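Local atomic coordinates of retropepsin-like aspartic endopeptidase domain-containing protein (Legionella pneumophila subsp. pneumophila str. Philadelphia 1, PDB entry 2PMA), a protein that is of unknown function but probably acts as, or is related to, a retropepsin-like aspartic peptidase. Residues A[20-34]-A[114-128]. Numbering follows the deposited sequence. Where two conformers were deposited one is given.
Sequences LSAKLDTGAKSASLH and RKRFLYPLLLGRDAI. With ACT (acetate ion), chain E; FMT (formic acid), chain H.
Arg125, in the first turn of its helix, runs alongside the Asp25-Ala28 turn. Its CB lies 3.7 Å from Ala28 O, the carbonyl that also takes the backbone N of Arg125. CG, anti to the carbonyl carbon (chi1 -63°), sits against Thr26 O and Ala28 O, and CD stays beside Thr26 O. The chain then bends at chi3 (-67°). Arg125 NE gives a nearly straight bond to O2 of a formic acid, 2.8 Å away. Arg125 NH1 donates to Thr26 O at 3.0 Å, with the oxygen close to the guanidinium plane. Arg125 NH1 and Arg125 NH2 share OXT of an acetate; Lys29 N lies over one face of the group. Both small molecules probably come from the crystallisation liquor. Next door, Lys29 NZ makes a salt bridge 3.0 Å long to the syn lone pair of Asp126 OD1.

Strand 121-123 is the middle strand, hydrogen-bonded in parallel to 20-24 and antiparallel to 31-34. Leu123 N bonds to Lys23 O, and Leu123 O receives Asp25 N at 2.9 Å. Leu122 and Ser32 form a hydrogen-bonded pair on the other side. Leu122 CD1 lies by Asp25 OD2 (3.6 Å) and Leu122 CD2 by Asp25 CB (3.7 Å), while Asp25 OD1 accepts Gly27 N in an Asx turn.

An Asp-Thr-Gly loop whose flanking strands both bond to a strand running through Leu-Leu-Gly into a short helix is the psi motif of the retropepsin-like fold; by comparison with retropepsins, Asp25 is probably the catalytic aspartate.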
loop_
_atom_site.group_PDB
_atom_site.type_symbol
_atom_site.label_atom_id
_atom_site.label_comp_id
_atom_site.label_asym_id
_atom_site.label_seq_id
_atom_site.Cartn_x
_atom_site.Cartn_y
_atom_site.Cartn_z
ATOM N N LEU A 20 0.541 0.589 9.587
ATOM C CA LEU A 20 -0.901 0.709 9.310
ATOM C C LEU A 20 -1.530 -0.682 9.321
ATOM O O LEU A 20 -0.837 -1.689 9.056
ATOM C CB LEU A 20 -1.123 1.293 7.914
ATOM C CG LEU A 20 -0.554 2.684 7.624
ATOM C CD1 LEU A 20 -0.869 3.076 6.198
ATOM C CD2 LEU A 20 -1.158 3.692 8.608
ATOM N N SER A 21 -2.813 -0.749 9.653
ATOM C CA SER A 21 -3.573 -2.000 9.410
ATOM C C SER A 21 -3.818 -2.140 7.918
ATOM O O SER A 21 -4.250 -1.181 7.259
ATOM C CB SER A 21 -4.914 -1.955 10.152
ATOM O OG SER A 21 -4.670 -2.197 11.501
ATOM N N ALA A 22 -3.507 -3.307 7.363
ATOM C CA ALA A 22 -3.646 -3.532 5.937
ATOM C C ALA A 22 -4.596 -4.719 5.773
ATOM O O ALA A 22 -4.495 -5.694 6.520
ATOM C CB ALA A 22 -2.280 -3.864 5.311
ATOM N N LYS A 23 -5.530 -4.626 4.840
ATOM C CA LYS A 23 -6.353 -5.772 4.511
ATOM C C LYS A 23 -5.721 -6.506 3.346
ATOM O O LYS A 23 -5.317 -5.899 2.358
ATOM C CB LYS A 23 -7.790 -5.350 4.165
ATOM C CG LYS A 23 -8.717 -6.537 3.899
ATOM C CD LYS A 23 -10.170 -6.162 4.014
ATOM C CE LYS A 23 -10.587 -5.331 2.810
ATOM N NZ LYS A 23 -12.105 -5.236 2.781
ATOM N N LEU A 24 -5.605 -7.828 3.471
ATOM C CA LEU A 24 -5.057 -8.652 2.384
ATOM C C LEU A 24 -6.262 -9.236 1.644
ATOM O O LEU A 24 -7.041 -10.021 2.211
ATOM C CB LEU A 24 -4.154 -9.753 2.951
ATOM C CG LEU A 24 -2.723 -9.335 3.324
ATOM C CD1 LEU A 24 -2.717 -8.310 4.449
ATOM C CD2 LEU A 24 -1.902 -10.584 3.747
ATOM N N ASP A 25 -6.420 -8.800 0.394
ATOM C CA ASP A 25 -7.666 -8.919 -0.345
ATOM C C ASP A 25 -7.397 -9.693 -1.628
ATOM O O ASP A 25 -6.951 -9.128 -2.619
ATOM C CB ASP A 25 -8.165 -7.505 -0.693
ATOM C CG ASP A 25 -9.519 -7.495 -1.391
ATOM O OD1 ASP A 25 -10.027 -8.549 -1.796
ATOM O OD2 ASP A 25 -10.113 -6.405 -1.506
ATOM N N THR A 26 -7.708 -10.987 -1.628
ATOM C CA THR A 26 -7.417 -11.819 -2.803
ATOM C C THR A 26 -8.405 -11.546 -3.967
ATOM O O THR A 26 -8.172 -11.992 -5.082
ATOM C CB THR A 26 -7.405 -13.313 -2.447
ATOM O OG1 THR A 26 -8.688 -13.653 -1.919
ATOM C CG2 THR A 26 -6.333 -13.609 -1.366
ATOM N N GLY A 27 -9.473 -10.783 -3.711
ATOM C CA GLY A 27 -10.443 -10.446 -4.749
ATOM C C GLY A 27 -10.005 -9.306 -5.676
ATOM O O GLY A 27 -10.603 -9.090 -6.726
ATOM N N ALA A 28 -8.955 -8.604 -5.290
ATOM C CA ALA A 28 -8.413 -7.449 -6.059
ATOM C C ALA A 28 -6.982 -7.719 -6.537
ATOM O O ALA A 28 -6.169 -8.258 -5.800
ATOM C CB ALA A 28 -8.407 -6.236 -5.165
ATOM N N LYS A 29 -6.658 -7.323 -7.764
ATOM C CA LYS A 29 -5.285 -7.453 -8.246
ATOM C C LYS A 29 -4.364 -6.395 -7.624
ATOM O O LYS A 29 -3.249 -6.715 -7.220
ATOM C CB LYS A 29 -5.242 -7.322 -9.774
ATOM C CG LYS A 29 -3.907 -7.717 -10.370
ATOM C CD LYS A 29 -3.898 -7.512 -11.881
ATOM C CE LYS A 29 -2.460 -7.382 -12.364
ATOM N NZ LYS A 29 -1.789 -8.721 -12.295
ATOM N N SER A 30 -4.839 -5.147 -7.559
ATOM C CA SER A 30 -4.010 -3.999 -7.178
ATOM C C SER A 30 -4.001 -3.741 -5.691
ATOM O O SER A 30 -4.957 -4.091 -4.993
ATOM C CB SER A 30 -4.563 -2.711 -7.842
ATOM O OG SER A 30 -4.574 -2.878 -9.226
ATOM N N ALA A 31 -2.953 -3.072 -5.221
ATOM C CA ALA A 31 -2.912 -2.565 -3.822
ATOM C C ALA A 31 -3.337 -1.088 -3.862
ATOM O O ALA A 31 -3.190 -0.440 -4.911
ATOM C CB ALA A 31 -1.503 -2.710 -3.246
ATOM N N SER A 32 -3.890 -0.573 -2.764
ATOM C CA SER A 32 -4.371 0.810 -2.747
ATOM C C SER A 32 -4.122 1.397 -1.373
ATOM O O SER A 32 -4.133 0.681 -0.354
ATOM C CB SER A 32 -5.855 0.908 -3.102
ATOM O OG SER A 32 -6.636 0.104 -2.252
ATOM N N LEU A 33 -3.873 2.695 -1.359
ATOM C CA LEU A 33 -3.555 3.413 -0.144
ATOM C C LEU A 33 -4.233 4.774 -0.200
ATOM O O LEU A 33 -4.079 5.511 -1.205
ATOM C CB LEU A 33 -2.026 3.644 -0.105
ATOM C CG LEU A 33 -1.453 4.533 1.020
ATOM C CD1 LEU A 33 -1.663 3.921 2.460
ATOM C CD2 LEU A 33 0.058 4.765 0.806
ATOM N N HIS A 34 -4.979 5.134 0.839
ATOM C CA HIS A 34 -5.580 6.479 0.824
ATOM C C HIS A 34 -4.505 7.544 1.027
ATOM O O HIS A 34 -3.711 7.497 1.983
ATOM C CB HIS A 34 -6.700 6.622 1.841
ATOM C CG HIS A 34 -7.289 8.004 1.868
ATOM N ND1 HIS A 34 -7.415 8.734 3.029
ATOM C CD2 HIS A 34 -7.711 8.814 0.865
ATOM C CE1 HIS A 34 -7.943 9.916 2.748
ATOM N NE2 HIS A 34 -8.111 10.001 1.443
ATOM N N ARG A 114 -10.820 7.916 -1.576
ATOM C CA ARG A 114 -11.886 7.658 -0.617
ATOM C C ARG A 114 -11.359 7.628 0.821
ATOM O O ARG A 114 -10.409 6.896 1.129
ATOM C CB ARG A 114 -12.653 6.385 -0.960
ATOM C CG ARG A 114 -13.974 6.258 -0.212
ATOM C CD ARG A 114 -15.099 7.079 -0.854
ATOM N NE ARG A 114 -15.937 7.745 0.148
ATOM C CZ ARG A 114 -15.692 8.951 0.662
ATOM N NH1 ARG A 114 -16.522 9.464 1.561
ATOM N NH2 ARG A 114 -14.625 9.655 0.285
ATOM N N LYS A 115 -11.996 8.444 1.666
ATOM C CA LYS A 115 -11.702 8.551 3.098
ATOM C C LYS A 115 -12.697 7.738 3.950
ATOM O O LYS A 115 -12.609 7.751 5.183
ATOM C CB LYS A 115 -11.678 10.025 3.544
ATOM C CG LYS A 115 -11.140 10.237 4.985
ATOM C CD LYS A 115 -10.732 11.694 5.298
ATOM C CE LYS A 115 -9.193 11.889 5.244
ATOM N NZ LYS A 115 -8.710 12.342 3.906
ATOM N N ARG A 116 -13.635 7.056 3.279
ATOM C CA ARG A 116 -14.538 6.090 3.911
ATOM C C ARG A 116 -13.980 4.679 3.699
ATOM O O ARG A 116 -13.824 4.225 2.560
ATOM C CB ARG A 116 -15.971 6.251 3.364
ATOM C CG ARG A 116 -16.709 4.964 2.958
ATOM C CD ARG A 116 -16.718 4.798 1.440
ATOM N NE ARG A 116 -16.816 3.405 1.007
ATOM C CZ ARG A 116 -15.820 2.698 0.472
ATOM N NH1 ARG A 116 -14.622 3.233 0.287
ATOM N NH2 ARG A 116 -16.028 1.440 0.109
ATOM N N PHE A 117 -13.662 3.993 4.793
ATOM C CA PHE A 117 -12.982 2.698 4.725
ATOM C C PHE A 117 -12.652 2.267 6.139
ATOM O O PHE A 117 -12.623 3.103 7.052
ATOM C CB PHE A 117 -11.669 2.820 3.926
ATOM C CG PHE A 117 -10.725 3.895 4.451
ATOM C CD1 PHE A 117 -10.651 5.137 3.823
ATOM C CD2 PHE A 117 -9.924 3.661 5.576
ATOM C CE1 PHE A 117 -9.796 6.120 4.294
ATOM C CE2 PHE A 117 -9.079 4.636 6.074
ATOM C CZ PHE A 117 -8.995 5.874 5.421
ATOM N N LEU A 118 -12.372 0.980 6.327
ATOM C CA LEU A 118 -11.912 0.523 7.639
ATOM C C LEU A 118 -10.378 0.492 7.743
ATOM O O LEU A 118 -9.828 0.829 8.804
ATOM C CB LEU A 118 -12.499 -0.852 7.963
ATOM C CG LEU A 118 -12.883 -1.134 9.424
ATOM C CD1 LEU A 118 -13.417 -2.555 9.561
ATOM C CD2 LEU A 118 -11.734 -0.882 10.428
ATOM N N TYR A 119 -9.721 0.097 6.638
ATOM C CA TYR A 119 -8.267 -0.148 6.541
ATOM C C TYR A 119 -7.637 0.787 5.506
ATOM O O TYR A 119 -8.058 0.809 4.344
ATOM C CB TYR A 119 -8.007 -1.600 6.118
ATOM C CG TYR A 119 -8.700 -2.568 7.032
ATOM C CD1 TYR A 119 -9.873 -3.205 6.645
ATOM C CD2 TYR A 119 -8.228 -2.775 8.321
ATOM C CE1 TYR A 119 -10.524 -4.092 7.511
ATOM C CE2 TYR A 119 -8.874 -3.636 9.196
ATOM C CZ TYR A 119 -10.012 -4.295 8.779
ATOM O OH TYR A 119 -10.645 -5.134 9.663
ATOM N N PRO A 120 -6.658 1.589 5.940
ATOM C CA PRO A 120 -6.049 2.592 5.065
ATOM C C PRO A 120 -5.228 2.002 3.913
ATOM O O PRO A 120 -4.976 2.715 2.934
ATOM C CB PRO A 120 -5.144 3.409 6.035
ATOM C CG PRO A 120 -4.863 2.489 7.122
ATOM C CD PRO A 120 -6.078 1.609 7.300
ATOM N N LEU A 121 -4.803 0.739 4.030
ATOM C CA LEU A 121 -3.941 0.104 3.023
ATOM C C LEU A 121 -4.610 -1.216 2.637
ATOM O O LEU A 121 -5.041 -1.969 3.513
ATOM C CB LEU A 121 -2.545 -0.182 3.617
ATOM C CG LEU A 121 -1.523 -0.908 2.718
ATOM C CD1 LEU A 121 -1.290 -0.188 1.382
ATOM C CD2 LEU A 121 -0.171 -1.134 3.468
ATOM N N LEU A 122 -4.725 -1.477 1.342
ATOM C CA LEU A 122 -5.263 -2.761 0.887
ATOM C C LEU A 122 -4.157 -3.390 0.041
ATOM O O LEU A 122 -3.627 -2.740 -0.871
ATOM C CB LEU A 122 -6.515 -2.501 0.075
ATOM C CG LEU A 122 -7.358 -3.662 -0.440
ATOM C CD1 LEU A 122 -8.761 -3.131 -0.731
ATOM C CD2 LEU A 122 -6.724 -4.290 -1.699
ATOM N N LEU A 123 -3.802 -4.640 0.333
ATOM C CA LEU A 123 -2.807 -5.363 -0.443
ATOM C C LEU A 123 -3.559 -6.400 -1.256
ATOM O O LEU A 123 -4.242 -7.237 -0.693
ATOM C CB LEU A 123 -1.812 -6.039 0.520
ATOM C CG LEU A 123 -1.042 -5.067 1.422
ATOM C CD1 LEU A 123 -0.134 -5.917 2.332
ATOM C CD2 LEU A 123 -0.203 -4.052 0.548
ATOM N N GLY A 124 -3.452 -6.323 -2.579
ATOM C CA GLY A 124 -4.188 -7.221 -3.456
ATOM C C GLY A 124 -3.300 -8.382 -3.857
ATOM O O GLY A 124 -2.256 -8.622 -3.230
ATOM N N ARG A 125 -3.694 -9.085 -4.913
ATOM C CA ARG A 125 -3.012 -10.313 -5.316
ATOM C C ARG A 125 -1.568 -10.066 -5.706
ATOM O O ARG A 125 -0.703 -10.829 -5.311
ATOM C CB ARG A 125 -3.745 -11.019 -6.463
ATOM C CG ARG A 125 -5.142 -11.480 -6.070
ATOM C CD ARG A 125 -5.678 -12.466 -7.120
ATOM N NE ARG A 125 -5.927 -11.829 -8.435
ATOM C CZ ARG A 125 -6.999 -11.107 -8.754
ATOM N NH1 ARG A 125 -7.959 -10.865 -7.869
ATOM N NH2 ARG A 125 -7.127 -10.622 -9.987
ATOM N N ASP A 126 -1.297 -8.987 -6.452
ATOM C CA ASP A 126 0.076 -8.722 -6.858
ATOM C C ASP A 126 0.990 -8.595 -5.633
ATOM O O ASP A 126 2.091 -9.135 -5.647
ATOM C CB ASP A 126 0.178 -7.462 -7.737
ATOM C CG ASP A 126 -0.395 -7.672 -9.143
ATOM O OD1 ASP A 126 -0.658 -8.832 -9.531
ATOM O OD2 ASP A 126 -0.570 -6.673 -9.866
ATOM N N ALA A 127 0.557 -7.837 -4.619
ATOM C CA ALA A 127 1.348 -7.623 -3.403
ATOM C C ALA A 127 1.492 -8.930 -2.623
ATOM O O ALA A 127 2.562 -9.248 -2.147
ATOM C CB ALA A 127 0.704 -6.545 -2.498
ATOM N N ILE A 128 0.399 -9.663 -2.470
ATOM C CA ILE A 128 0.448 -10.923 -1.688
ATOM C C ILE A 128 1.443 -11.877 -2.362
ATOM O O ILE A 128 2.245 -12.559 -1.689
ATOM C CB ILE A 128 -0.948 -11.551 -1.577
ATOM C CG1 ILE A 128 -1.869 -10.612 -0.770
ATOM C CG2 ILE A 128 -0.869 -12.909 -0.824
ATOM C CD1 ILE A 128 -3.377 -10.861 -0.965
HETATM C C ACT E . -9.175 -8.213 -10.417
HETATM O O ACT E . -8.456 -8.276 -11.444
HETATM O OXT ACT E . -9.676 -9.306 -10.024
HETATM C CH3 ACT E . -9.406 -6.900 -9.717
HETATM C C FMT H . -3.758 -11.532 -11.025
HETATM O O1 FMT H . -4.622 -11.612 -11.912
HETATM O O2 FMT H . -3.693 -12.245 -10.014
HETATM O O HOH W 1 -1.583 -5.923 -4.975
HETATM O O HOH W 2 -4.301 5.638 3.974
#